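Local atomic coordinates of prolyl-tRNA synthetase (Giardia lamblia ATCC 50803, PDB entry 3IAL), a protein that probably joins L-proline to tRNA(Pro) at the expense of ATP, passing through a prolyl-adenylate intermediate, and thereby supplies prolyl-tRNA for protein synthesis. Residues P43-V48 with K157-L162; R51-F56 with G289-P294; V302-I307 with D330-K335; G323-I328 with V340-D345; V362-E367 with N415-E420. One frame throughout, in Å; residues are numbered along the deposited sequence.

Contact 1: P43-V48 with K157-L162; sequences PVKGCV and KNTKPL
T159 sets its methyl against the turn at G46 and the base of the K45 side chain, and these residues, with V48 further along, bury most of the surface here. T159 CG2 lies 3.5 Å from G46 CA and 4.0 Å from K45 CG, so one methyl serves both neighbours. The threonine has CG2 beside its own backbone N and OG1 between that N and the carbonyl carbon (chi1 67°); OG1 stays 3.9 Å from both G46 N and G46 CA, in no hydrogen bond. K45 comes across T159 at a slant, touching with its CG while the rest of its extended chain runs on past the contact. V44 to C47 form a type II beta turn, closed by a 3.0 Å bond from C47 N to V44 O, with G46 at the third position. Without a side chain and at positive phi, G46 presents its bare CA to the threonine methyl where the loops approach closely. V48 CG1 meets P161 CG more loosely, at 4.5 Å. F87, L117 and V82 of the second subunit pack on P43, V44 and C47. L162, beside P161, touches the bound prolyl-adenylate. The contact is van der Waals packing of carbon on carbon, with no hydrogen bond between the two segments, and R166 holds the backbone of K45 and G46 from outside.

Contact 2: R51-F56 with G289-P294; sequences RPYGFF and GGLVLP
Y53 points the far end of its ring at two leucine methyls, L291 CD1 and L293 CD1. L291 CD1 sits at the ring edge, close to the ring plane, 4.5 Å from Y53 CE2. L293 CD1 lies oblique to the ring, 3.8 Å from Y53 OH and 4.2 Å from Y53 CE2, and the two side chains come from opposite directions. With CG anti to the backbone N (chi1 -158°), the tyrosine reaches out from the first turn of its helix to the loop 289-294. Its hydroxyl has a polar partner beyond this pair, the carbonyl O of K360, and the K360 side chain makes a cation-pi contact with the ring. Backbone hydrogen bonds of L291 with L359 and of L293 with G361 place the loop. Helix 52-71 thus meets the connection from helix 276-285 to strand 302-307, where L293 also packs on L282 of helix 276-285, V292 packs on helix 416-438, and P52 and F55 face the second subunit.

Contact 3: V302-I307 with D330-K335; sequences VVIIPI and DTLKSK
Strand 302-307 is covered on one face by the last turns of helix 315-334, and the two backbones stay well apart: the nearest CA atoms, those of V302 and L332, are 8.8 Å from each other. Side chains alone bridge that gap. L332 points from the helix toward the strand and places CD1 4.2 Å from V302 CG1 and 4.5 Å from I304 CD1, so a single leucine methyl spans two alternate residues, which share one face of the sheet. I304 reaches it with an extended chain (chi2 -177°), its CD1 leading. Strand 302-307, helix 315-334 and strand 340-342 form a beta-alpha-beta unit of the anticodon-binding domain, in which the helix crosses over one face of the sheet and the returning strand pairs parallel to the first. The opposite face belongs to helix 350-359, on which V303 and I305 pack. On the outer side of helix 315-334, D330 O accepts two bonds from one residue, S334: the backbone N and the hydroxyl OG each stand 2.8 Å away, reaching the carbonyl from opposite faces of its plane. The OG donor lies 25° out of that plane, tying a polar side chain back onto the last turns of the helix.

Contact 4: G323-I328 with V340-D345; sequences GKVNEI and VSIDDD
V325 CG1 and I342 CG2 meet at 3.7 Å in the close-packed part of this contact, between helix 315-334 and strand 340-342. The same valine methyl is 3.9 Å from I342 CD1 and 4.0 Å from I342 CG1, so it touches both branches of the isoleucine, CG2 and the CG1-CD1 arm. The two side chains lie flank to flank and run antiparallel, each pointing from its backbone toward the other segment. V325 carries CG1 anti to its N (chi1 163°), which turns that branch to the strand. Further inward, V325 also rests on I304 of the neighbouring strand and on V368 of strand 364-369. The outer side is different in kind. N326 is exposed and its CB points away from the strand, yet its side chain crosses that of I342 at about a right angle, bringing OD1 3.2 Å from I342 CD1. This is a close polar-to-methyl touch and not a hydrogen bond, at the solvent margin of the isoleucine. Beyond the strand end the chain turns at D343, whose OD1 accepts from D345 N at 3.1 Å in an Asx turn, while its OD2 bonds to the Y357 hydroxyl. A crossover helix packed over the returning parallel strand through branched aliphatic residues is the second half of a beta-alpha-beta unit, here in the anticodon-binding domain at an outermost strand of its five-stranded mixed sheet.

Contact 5: V362-E367 with N415-E420; sequences VPLRIE and NVIKDE
L364 and I417 cross at a slant, with L364 CD1 lying against I417 CG2 at 3.8 Å. The leucine, whose CG stands beside its own backbone N (chi1 -68°), projects from the strand toward the helix and brings the same CD1 within 4.0 Å of E420 CB, one turn further on. That methyl therefore touches both residues on the face of the helix turned to the sheet. I417 offers its other branch to the next inward-facing strand residue: I417 CD1 is 4.2 Å from I366 CD1. E420 contributes only aliphatic carbon; its chain bends at chi2, and OE1 forms a salt bridge with R391. N415 caps the helix start, OD1 accepting weakly from I417 N and K418 N, while its ND2 donates to the carbonyls of V398 and K400. On the far face of the strand R365 turns away from the helix, and its NE donates to E367 OE2 at 2.9 Å, nearly in the guanidinium plane. The axes of strand 364-367 and helix 416-420 come within 10.7 Å, at 141° between their directions, so helix 416-438 begins obliquely, more nearly antiparallel than crosswise, over a sheet face at a central strand of the anticodon-binding domain.

From the N terminus, contact 1 closes the first long loop, bringing 43-48 to a loop of the class II core. Contact 2 starts just after its first segment, at 51-56, and crosses it, ending at 289-294, in the loop between helix 276-285 and strand 302-307; both border the second subunit. After these, contacts 3 and 4 cross each other within one beta-alpha-beta unit, their centres 5 Å apart. Contact 5 opens later at 362-367, on the strand beside 302-307, and carries the same sheet on to helix 416-438; L332 of contact 3 also packs on its I417. Contacts 2 and 5 touch through L293 and P363, linking the loop 289-294 to that sheet.

Contact 1: P43-V48 with K157-L162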
# COMPACT_ATOMS: atom_id res chain seq x y z
N PRO B 43 23.15 6.24 -0.32
CA PRO B 43 24.28 6.18 0.61
C PRO B 43 23.96 5.72 2.05
O PRO B 43 24.55 6.21 2.99
CB PRO B 43 24.79 7.63 0.61
CG PRO B 43 23.57 8.42 0.39
CD PRO B 43 22.75 7.64 -0.59
N VAL B 44 23.03 4.79 2.20
CA VAL B 44 22.87 4.10 3.48
C VAL B 44 22.94 2.61 3.17
O VAL B 44 22.10 2.09 2.45
CB VAL B 44 21.56 4.49 4.18
CG1 VAL B 44 21.38 3.70 5.48
CG2 VAL B 44 21.53 5.99 4.46
N LYS B 45 23.98 1.95 3.69
CA LYS B 45 24.23 0.54 3.43
C LYS B 45 22.98 -0.30 3.67
O LYS B 45 22.34 -0.17 4.71
CB LYS B 45 25.40 0.03 4.28
CG LYS B 45 25.55 -1.50 4.34
CD LYS B 45 26.87 -1.91 5.00
CE LYS B 45 26.85 -3.36 5.45
NZ LYS B 45 28.14 -3.77 6.08
N GLY B 46 22.64 -1.13 2.70
CA GLY B 46 21.49 -2.02 2.79
C GLY B 46 20.12 -1.35 2.69
O GLY B 46 19.10 -2.00 2.96
N CYS B 47 20.09 -0.07 2.33
CA CYS B 47 18.82 0.63 2.10
C CYS B 47 18.76 1.00 0.63
O CYS B 47 19.42 1.95 0.20
CB CYS B 47 18.73 1.88 2.97
SG CYS B 47 18.74 1.56 4.72
N VAL B 48 17.98 0.24 -0.14
CA VAL B 48 17.99 0.39 -1.58
C VAL B 48 16.71 1.05 -2.05
O VAL B 48 15.64 0.78 -1.51
CB VAL B 48 18.17 -0.97 -2.30
CG1 VAL B 48 19.42 -1.67 -1.77
CG2 VAL B 48 16.96 -1.84 -2.12
N LYS B 157 24.54 -8.00 7.10
CA LYS B 157 25.88 -7.87 6.57
C LYS B 157 25.84 -8.36 5.12
O LYS B 157 24.91 -9.07 4.74
CB LYS B 157 26.83 -8.73 7.42
CG LYS B 157 28.30 -8.32 7.37
CD LYS B 157 29.06 -8.79 8.61
CE LYS B 157 28.91 -10.30 8.87
NZ LYS B 157 29.63 -10.73 10.10
N ASN B 158 26.84 -7.98 4.32
CA ASN B 158 26.87 -8.33 2.90
C ASN B 158 25.48 -8.19 2.27
O ASN B 158 24.80 -9.19 2.00
CB ASN B 158 27.38 -9.76 2.70
CG ASN B 158 28.83 -9.91 3.10
OD1 ASN B 158 29.66 -9.03 2.84
ND2 ASN B 158 29.15 -11.04 3.73
N THR B 159 25.07 -6.95 2.06
CA THR B 159 23.73 -6.66 1.60
C THR B 159 23.57 -7.00 0.10
O THR B 159 24.49 -6.81 -0.69
CB THR B 159 23.33 -5.18 1.85
OG1 THR B 159 24.12 -4.31 1.04
CG2 THR B 159 23.52 -4.81 3.32
N LYS B 160 22.40 -7.51 -0.25
CA LYS B 160 22.04 -7.84 -1.62
C LYS B 160 20.59 -7.41 -1.78
O LYS B 160 19.75 -7.81 -0.97
CB LYS B 160 22.22 -9.35 -1.86
CG LYS B 160 22.09 -9.82 -3.34
CD LYS B 160 22.78 -11.19 -3.53
CE LYS B 160 22.73 -11.71 -4.99
NZ LYS B 160 23.76 -11.11 -5.94
N PRO B 161 20.28 -6.60 -2.80
CA PRO B 161 18.89 -6.14 -3.01
C PRO B 161 17.87 -7.27 -2.93
O PRO B 161 18.09 -8.35 -3.48
CB PRO B 161 18.93 -5.56 -4.42
CG PRO B 161 20.30 -5.06 -4.57
CD PRO B 161 21.18 -6.03 -3.81
N LEU B 162 16.76 -7.00 -2.23
CA LEU B 162 15.63 -7.93 -2.10
C LEU B 162 15.90 -9.11 -1.15
O LEU B 162 14.98 -9.57 -0.48
CB LEU B 162 15.16 -8.47 -3.46
CG LEU B 162 14.95 -7.46 -4.59
CD1 LEU B 162 14.45 -8.17 -5.82
CD2 LEU B 162 13.96 -6.38 -4.17

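Contact 2: R51-F56 with G289-P294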
# COMPACT_ATOMS: atom_id res chain seq x y z
N ARG B 51 13.00 1.34 -7.63
CA ARG B 51 12.62 2.13 -8.80
C ARG B 51 11.29 1.62 -9.38
O ARG B 51 10.87 0.51 -9.05
CB ARG B 51 13.74 2.07 -9.85
CG ARG B 51 15.08 2.53 -9.30
CD ARG B 51 16.12 2.61 -10.38
NE ARG B 51 15.84 3.69 -11.32
CZ ARG B 51 16.67 4.08 -12.29
NH1 ARG B 51 17.84 3.47 -12.45
NH2 ARG B 51 16.32 5.08 -13.09
N PRO B 52 10.62 2.43 -10.23
CA PRO B 52 9.24 2.13 -10.67
C PRO B 52 8.96 0.72 -11.18
O PRO B 52 7.98 0.09 -10.74
CB PRO B 52 9.03 3.13 -11.80
CG PRO B 52 9.81 4.30 -11.39
CD PRO B 52 11.06 3.74 -10.74
N TYR B 53 9.79 0.24 -12.10
CA TYR B 53 9.56 -1.06 -12.72
C TYR B 53 9.63 -2.17 -11.66
O TYR B 53 8.81 -3.08 -11.66
CB TYR B 53 10.58 -1.30 -13.85
CG TYR B 53 10.11 -2.32 -14.85
CD1 TYR B 53 9.10 -2.00 -15.76
CD2 TYR B 53 10.65 -3.60 -14.88
CE1 TYR B 53 8.66 -2.94 -16.68
CE2 TYR B 53 10.21 -4.54 -15.80
CZ TYR B 53 9.20 -4.20 -16.69
OH TYR B 53 8.76 -5.11 -17.59
N GLY B 54 10.60 -2.08 -10.77
CA GLY B 54 10.70 -3.00 -9.64
C GLY B 54 9.60 -2.84 -8.59
O GLY B 54 9.03 -3.84 -8.14
N PHE B 55 9.28 -1.61 -8.20
CA PHE B 55 8.27 -1.43 -7.16
C PHE B 55 6.88 -1.94 -7.57
O PHE B 55 6.13 -2.42 -6.73
CB PHE B 55 8.12 0.01 -6.67
CG PHE B 55 7.28 0.12 -5.43
CD1 PHE B 55 7.76 -0.38 -4.22
CD2 PHE B 55 5.99 0.63 -5.48
CE1 PHE B 55 6.97 -0.32 -3.07
CE2 PHE B 55 5.20 0.70 -4.32
CZ PHE B 55 5.70 0.23 -3.12
N PHE B 56 6.55 -1.84 -8.86
CA PHE B 56 5.28 -2.37 -9.34
C PHE B 56 5.12 -3.86 -9.00
O PHE B 56 4.02 -4.31 -8.66
CB PHE B 56 5.10 -2.17 -10.85
CG PHE B 56 3.84 -2.78 -11.37
CD1 PHE B 56 2.70 -2.02 -11.52
CD2 PHE B 56 3.77 -4.14 -11.62
CE1 PHE B 56 1.53 -2.58 -11.95
CE2 PHE B 56 2.59 -4.72 -12.05
CZ PHE B 56 1.47 -3.94 -12.22
N GLY B 289 18.55 -13.61 -21.50
CA GLY B 289 18.10 -12.31 -22.00
C GLY B 289 17.65 -11.36 -20.90
O GLY B 289 17.29 -10.21 -21.18
N GLY B 290 17.64 -11.84 -19.66
CA GLY B 290 17.18 -11.03 -18.52
C GLY B 290 15.96 -11.62 -17.85
O GLY B 290 15.90 -12.83 -17.60
N LEU B 291 14.97 -10.77 -17.57
CA LEU B 291 13.81 -11.15 -16.81
C LEU B 291 12.80 -11.91 -17.66
O LEU B 291 12.74 -11.74 -18.87
CB LEU B 291 13.11 -9.92 -16.20
CG LEU B 291 13.93 -9.03 -15.27
CD1 LEU B 291 13.13 -7.81 -14.84
CD2 LEU B 291 14.42 -9.80 -14.05
N VAL B 292 12.02 -12.75 -16.99
CA VAL B 292 10.89 -13.47 -17.56
C VAL B 292 9.81 -13.42 -16.47
O VAL B 292 9.84 -14.20 -15.53
CB VAL B 292 11.28 -14.93 -17.87
CG1 VAL B 292 10.07 -15.76 -18.28
CG2 VAL B 292 12.40 -14.99 -18.94
N LEU B 293 8.86 -12.49 -16.60
CA LEU B 293 7.94 -12.16 -15.51
C LEU B 293 6.62 -12.93 -15.58
O LEU B 293 5.96 -12.93 -16.62
CB LEU B 293 7.63 -10.66 -15.51
CG LEU B 293 8.83 -9.72 -15.39
CD1 LEU B 293 8.38 -8.28 -15.59
CD2 LEU B 293 9.53 -9.90 -14.05
N PRO B 294 6.22 -13.58 -14.47
CA PRO B 294 4.84 -14.04 -14.37
C PRO B 294 3.87 -12.86 -14.52
O PRO B 294 4.22 -11.73 -14.14
CB PRO B 294 4.77 -14.62 -12.97
CG PRO B 294 6.18 -14.95 -12.61
CD PRO B 294 7.00 -13.90 -13.27

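Contact 3: V302-I307 with D330-K335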
# COMPACT_ATOMS: atom_id res chain seq x y z
N VAL B 302 1.68 -7.08 -22.15
CA VAL B 302 1.77 -7.19 -23.60
C VAL B 302 2.32 -5.90 -24.21
O VAL B 302 1.82 -4.82 -23.92
CB VAL B 302 0.39 -7.44 -24.23
CG1 VAL B 302 0.49 -7.46 -25.75
CG2 VAL B 302 -0.22 -8.74 -23.70
N VAL B 303 3.34 -6.02 -25.04
CA VAL B 303 3.81 -4.87 -25.80
C VAL B 303 3.44 -5.08 -27.27
O VAL B 303 3.78 -6.10 -27.86
CB VAL B 303 5.32 -4.62 -25.63
CG1 VAL B 303 6.15 -5.86 -26.02
CG2 VAL B 303 5.74 -3.38 -26.43
N ILE B 304 2.72 -4.12 -27.84
CA ILE B 304 2.32 -4.20 -29.24
C ILE B 304 3.25 -3.31 -30.03
O ILE B 304 3.40 -2.14 -29.72
CB ILE B 304 0.86 -3.76 -29.45
CG1 ILE B 304 -0.08 -4.46 -28.46
CG2 ILE B 304 0.41 -4.08 -30.86
CD1 ILE B 304 -1.56 -4.12 -28.66
N ILE B 305 3.89 -3.88 -31.05
CA ILE B 305 4.88 -3.15 -31.83
C ILE B 305 4.44 -3.01 -33.29
O ILE B 305 4.32 -4.00 -34.00
CB ILE B 305 6.25 -3.84 -31.77
CG1 ILE B 305 6.74 -3.93 -30.32
CG2 ILE B 305 7.28 -3.08 -32.62
CD1 ILE B 305 7.94 -4.85 -30.11
N PRO B 306 4.16 -1.77 -33.72
CA PRO B 306 3.94 -1.54 -35.15
C PRO B 306 5.24 -1.74 -35.92
O PRO B 306 6.25 -1.17 -35.53
CB PRO B 306 3.49 -0.08 -35.22
CG PRO B 306 3.38 0.41 -33.83
CD PRO B 306 4.12 -0.52 -32.95
N ILE B 307 5.22 -2.56 -36.97
CA ILE B 307 6.42 -2.78 -37.77
C ILE B 307 6.25 -2.24 -39.19
O ILE B 307 5.12 -2.10 -39.68
CB ILE B 307 6.85 -4.28 -37.82
CG1 ILE B 307 5.80 -5.16 -38.50
CG2 ILE B 307 7.15 -4.79 -36.43
CD1 ILE B 307 6.21 -6.62 -38.61
N ASP B 330 -7.07 -1.51 -27.08
CA ASP B 330 -8.30 -1.15 -26.38
C ASP B 330 -9.11 -2.38 -25.95
O ASP B 330 -9.62 -2.41 -24.84
CB ASP B 330 -9.18 -0.21 -27.23
CG ASP B 330 -8.58 1.19 -27.37
OD1 ASP B 330 -7.79 1.61 -26.49
OD2 ASP B 330 -8.91 1.89 -28.36
N THR B 331 -9.21 -3.37 -26.83
CA THR B 331 -9.84 -4.65 -26.49
C THR B 331 -9.10 -5.36 -25.33
O THR B 331 -9.72 -5.76 -24.35
CB THR B 331 -9.89 -5.57 -27.72
OG1 THR B 331 -10.74 -4.98 -28.71
CG2 THR B 331 -10.43 -6.95 -27.36
N LEU B 332 -7.78 -5.50 -25.46
CA LEU B 332 -6.98 -6.15 -24.41
C LEU B 332 -7.08 -5.43 -23.04
O LEU B 332 -7.09 -6.08 -22.00
CB LEU B 332 -5.52 -6.27 -24.83
CG LEU B 332 -5.20 -7.08 -26.09
CD1 LEU B 332 -3.69 -7.21 -26.24
CD2 LEU B 332 -5.87 -8.45 -26.10
N LYS B 333 -7.16 -4.10 -23.05
CA LYS B 333 -7.27 -3.34 -21.80
C LYS B 333 -8.70 -3.37 -21.24
O LYS B 333 -8.93 -3.77 -20.09
CB LYS B 333 -6.82 -1.89 -21.99
CG LYS B 333 -5.31 -1.74 -22.14
CD LYS B 333 -4.87 -0.28 -22.07
CE LYS B 333 -5.25 0.48 -23.32
NZ LYS B 333 -4.61 1.83 -23.36
N SER B 334 -9.66 -2.96 -22.07
CA SER B 334 -11.04 -2.75 -21.62
C SER B 334 -11.80 -4.04 -21.31
O SER B 334 -12.50 -4.12 -20.30
CB SER B 334 -11.81 -1.93 -22.65
OG SER B 334 -11.07 -0.78 -23.02
N LYS B 335 -11.65 -5.05 -22.17
CA LYS B 335 -12.41 -6.30 -22.02
C LYS B 335 -11.72 -7.36 -21.14
O LYS B 335 -12.39 -8.17 -20.52
CB LYS B 335 -12.73 -6.92 -23.39
CG LYS B 335 -13.85 -6.23 -24.16
CD LYS B 335 -15.22 -6.51 -23.54
CE LYS B 335 -16.35 -6.17 -24.51
NZ LYS B 335 -17.63 -5.86 -23.80

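Contact 4: G323-I328 with V340-D345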
# COMPACT_ATOMS: atom_id res chain seq x y z
N GLY B 323 -3.83 2.42 -36.45
CA GLY B 323 -5.25 2.33 -36.10
C GLY B 323 -5.67 0.97 -35.55
O GLY B 323 -6.42 0.90 -34.58
N LYS B 324 -5.19 -0.11 -36.16
CA LYS B 324 -5.56 -1.45 -35.71
C LYS B 324 -4.83 -1.83 -34.42
O LYS B 324 -5.41 -2.50 -33.56
CB LYS B 324 -5.27 -2.49 -36.80
CG LYS B 324 -5.83 -3.89 -36.52
CD LYS B 324 -7.36 -3.94 -36.56
CE LYS B 324 -7.91 -3.68 -37.96
NZ LYS B 324 -9.36 -4.00 -38.05
N VAL B 325 -3.57 -1.42 -34.30
CA VAL B 325 -2.82 -1.58 -33.05
C VAL B 325 -3.60 -1.01 -31.85
O VAL B 325 -3.63 -1.62 -30.79
CB VAL B 325 -1.40 -0.95 -33.16
CG1 VAL B 325 -0.77 -0.73 -31.78
CG2 VAL B 325 -0.49 -1.83 -34.03
N ASN B 326 -4.25 0.14 -32.05
CA ASN B 326 -5.06 0.77 -31.00
C ASN B 326 -6.32 -0.03 -30.66
O ASN B 326 -6.66 -0.17 -29.49
CB ASN B 326 -5.45 2.21 -31.39
CG ASN B 326 -4.25 3.16 -31.39
OD1 ASN B 326 -3.32 3.01 -30.61
ND2 ASN B 326 -4.29 4.15 -32.28
N GLU B 327 -7.00 -0.56 -31.67
CA GLU B 327 -8.18 -1.40 -31.46
C GLU B 327 -7.83 -2.71 -30.73
O GLU B 327 -8.64 -3.22 -29.95
CB GLU B 327 -8.87 -1.74 -32.78
CG GLU B 327 -9.48 -0.55 -33.50
CD GLU B 327 -10.05 -0.93 -34.86
OE1 GLU B 327 -10.68 -2.01 -34.96
OE2 GLU B 327 -9.85 -0.17 -35.83
N ILE B 328 -6.65 -3.26 -31.02
CA ILE B 328 -6.14 -4.41 -30.28
C ILE B 328 -5.85 -4.00 -28.83
O ILE B 328 -6.32 -4.65 -27.90
CB ILE B 328 -4.87 -4.99 -30.93
CG1 ILE B 328 -5.20 -5.66 -32.27
CG2 ILE B 328 -4.21 -6.01 -30.01
CD1 ILE B 328 -4.00 -6.28 -32.96
N VAL B 340 -1.24 -3.06 -21.23
CA VAL B 340 -0.76 -3.07 -22.60
C VAL B 340 0.04 -1.81 -22.89
O VAL B 340 -0.35 -0.73 -22.47
CB VAL B 340 -1.94 -3.17 -23.58
CG1 VAL B 340 -1.46 -3.20 -25.03
CG2 VAL B 340 -2.79 -4.40 -23.25
N SER B 341 1.15 -1.96 -23.60
CA SER B 341 1.92 -0.82 -24.08
C SER B 341 2.07 -0.88 -25.60
O SER B 341 2.10 -1.96 -26.19
CB SER B 341 3.30 -0.80 -23.42
OG SER B 341 3.95 0.42 -23.70
N ILE B 342 2.17 0.30 -26.22
CA ILE B 342 2.39 0.45 -27.65
C ILE B 342 3.71 1.19 -27.84
O ILE B 342 3.82 2.34 -27.41
CB ILE B 342 1.28 1.28 -28.32
CG1 ILE B 342 -0.10 0.65 -28.10
CG2 ILE B 342 1.54 1.45 -29.84
CD1 ILE B 342 -1.26 1.54 -28.59
N ASP B 343 4.69 0.54 -28.47
CA ASP B 343 5.99 1.17 -28.77
C ASP B 343 6.02 1.65 -30.21
O ASP B 343 6.53 0.96 -31.09
CB ASP B 343 7.16 0.21 -28.52
CG ASP B 343 8.52 0.91 -28.59
OD1 ASP B 343 8.69 1.84 -29.40
OD2 ASP B 343 9.43 0.52 -27.84
N ASP B 344 5.53 2.87 -30.43
CA ASP B 344 5.49 3.45 -31.77
C ASP B 344 6.72 4.31 -32.10
O ASP B 344 6.63 5.22 -32.92
CB ASP B 344 4.19 4.25 -31.96
CG ASP B 344 3.99 5.33 -30.91
OD1 ASP B 344 4.85 5.49 -30.01
OD2 ASP B 344 2.95 6.02 -30.98
N ASP B 345 7.86 4.04 -31.46
CA ASP B 345 9.10 4.78 -31.76
C ASP B 345 9.78 4.14 -32.96
O ASP B 345 10.48 3.14 -32.83
CB ASP B 345 10.05 4.80 -30.55
CG ASP B 345 11.30 5.65 -30.80
OD1 ASP B 345 11.35 6.37 -31.82
OD2 ASP B 345 12.24 5.60 -29.97

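Contact 5: V362-E367 with N415-E420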
# COMPACT_ATOMS: atom_id res chain seq x y z
N VAL B 362 8.76 -8.71 -20.46
CA VAL B 362 7.36 -8.56 -20.86
C VAL B 362 6.85 -9.91 -21.41
O VAL B 362 7.44 -10.44 -22.33
CB VAL B 362 7.17 -7.46 -21.93
CG1 VAL B 362 5.69 -7.36 -22.37
CG2 VAL B 362 7.66 -6.13 -21.39
N PRO B 363 5.78 -10.47 -20.81
CA PRO B 363 5.31 -11.81 -21.20
C PRO B 363 5.06 -12.01 -22.69
O PRO B 363 5.52 -13.01 -23.25
CB PRO B 363 3.99 -11.94 -20.43
CG PRO B 363 4.21 -11.10 -19.20
CD PRO B 363 5.02 -9.94 -19.66
N LEU B 364 4.37 -11.07 -23.32
CA LEU B 364 3.98 -11.22 -24.72
C LEU B 364 4.27 -9.95 -25.52
O LEU B 364 4.02 -8.84 -25.05
CB LEU B 364 2.49 -11.53 -24.81
CG LEU B 364 2.00 -12.89 -24.30
CD1 LEU B 364 0.47 -12.90 -24.20
CD2 LEU B 364 2.49 -14.01 -25.19
N ARG B 365 4.79 -10.12 -26.73
CA ARG B 365 4.72 -9.05 -27.72
C ARG B 365 3.89 -9.47 -28.91
O ARG B 365 3.91 -10.63 -29.33
CB ARG B 365 6.10 -8.57 -28.18
CG ARG B 365 6.83 -9.52 -29.09
CD ARG B 365 8.01 -8.85 -29.77
NE ARG B 365 8.76 -9.84 -30.53
CZ ARG B 365 9.63 -10.69 -30.00
NH1 ARG B 365 9.88 -10.69 -28.69
NH2 ARG B 365 10.26 -11.56 -30.79
N ILE B 366 3.14 -8.51 -29.43
CA ILE B 366 2.38 -8.69 -30.64
C ILE B 366 3.01 -7.76 -31.68
O ILE B 366 3.24 -6.58 -31.40
CB ILE B 366 0.90 -8.32 -30.44
CG1 ILE B 366 0.28 -9.13 -29.29
CG2 ILE B 366 0.11 -8.55 -31.73
CD1 ILE B 366 -1.15 -8.75 -28.97
N GLU B 367 3.30 -8.29 -32.86
CA GLU B 367 3.81 -7.49 -33.96
C GLU B 367 2.71 -7.38 -35.01
O GLU B 367 2.12 -8.39 -35.40
CB GLU B 367 5.06 -8.12 -34.56
CG GLU B 367 6.23 -8.22 -33.58
CD GLU B 367 7.45 -8.92 -34.15
OE1 GLU B 367 7.53 -9.11 -35.37
OE2 GLU B 367 8.34 -9.28 -33.36
N ASN B 415 -10.25 -15.53 -24.05
CA ASN B 415 -9.59 -14.83 -25.15
C ASN B 415 -8.25 -15.49 -25.45
O ASN B 415 -7.59 -16.01 -24.55
CB ASN B 415 -9.40 -13.36 -24.79
CG ASN B 415 -8.54 -12.61 -25.78
OD1 ASN B 415 -7.34 -12.41 -25.55
ND2 ASN B 415 -9.13 -12.19 -26.89
N VAL B 416 -7.83 -15.45 -26.71
CA VAL B 416 -6.60 -16.10 -27.13
C VAL B 416 -5.37 -15.52 -26.43
O VAL B 416 -4.49 -16.26 -26.02
CB VAL B 416 -6.43 -16.08 -28.68
CG1 VAL B 416 -6.09 -14.69 -29.18
CG2 VAL B 416 -5.39 -17.10 -29.12
N ILE B 417 -5.31 -14.20 -26.26
CA ILE B 417 -4.16 -13.58 -25.58
C ILE B 417 -4.12 -14.00 -24.10
O ILE B 417 -3.07 -14.33 -23.58
CB ILE B 417 -4.15 -12.02 -25.70
CG1 ILE B 417 -4.19 -11.58 -27.17
CG2 ILE B 417 -2.92 -11.44 -25.03
CD1 ILE B 417 -3.20 -12.31 -28.07
N LYS B 418 -5.28 -14.00 -23.45
CA LYS B 418 -5.41 -14.60 -22.13
C LYS B 418 -4.92 -16.06 -22.14
O LYS B 418 -4.07 -16.42 -21.33
CB LYS B 418 -6.85 -14.49 -21.61
CG LYS B 418 -7.12 -15.33 -20.37
CD LYS B 418 -8.38 -14.90 -19.63
CE LYS B 418 -8.64 -15.80 -18.42
NZ LYS B 418 -9.01 -17.19 -18.81
N ASP B 419 -5.44 -16.88 -23.06
CA ASP B 419 -4.99 -18.28 -23.18
C ASP B 419 -3.47 -18.38 -23.28
O ASP B 419 -2.86 -19.26 -22.68
CB ASP B 419 -5.60 -18.97 -24.40
CG ASP B 419 -7.11 -19.14 -24.31
OD1 ASP B 419 -7.62 -19.44 -23.21
OD2 ASP B 419 -7.78 -18.99 -25.34
N GLU B 420 -2.87 -17.47 -24.05
CA GLU B 420 -1.41 -17.44 -24.22
C GLU B 420 -0.69 -17.08 -22.93
O GLU B 420 0.37 -17.65 -22.63
CB GLU B 420 -1.01 -16.48 -25.34
CG GLU B 420 -1.33 -16.98 -26.74
CD GLU B 420 -0.50 -18.19 -27.14
OE1 GLU B 420 0.73 -18.18 -26.95
OE2 GLU B 420 -1.09 -19.16 -27.67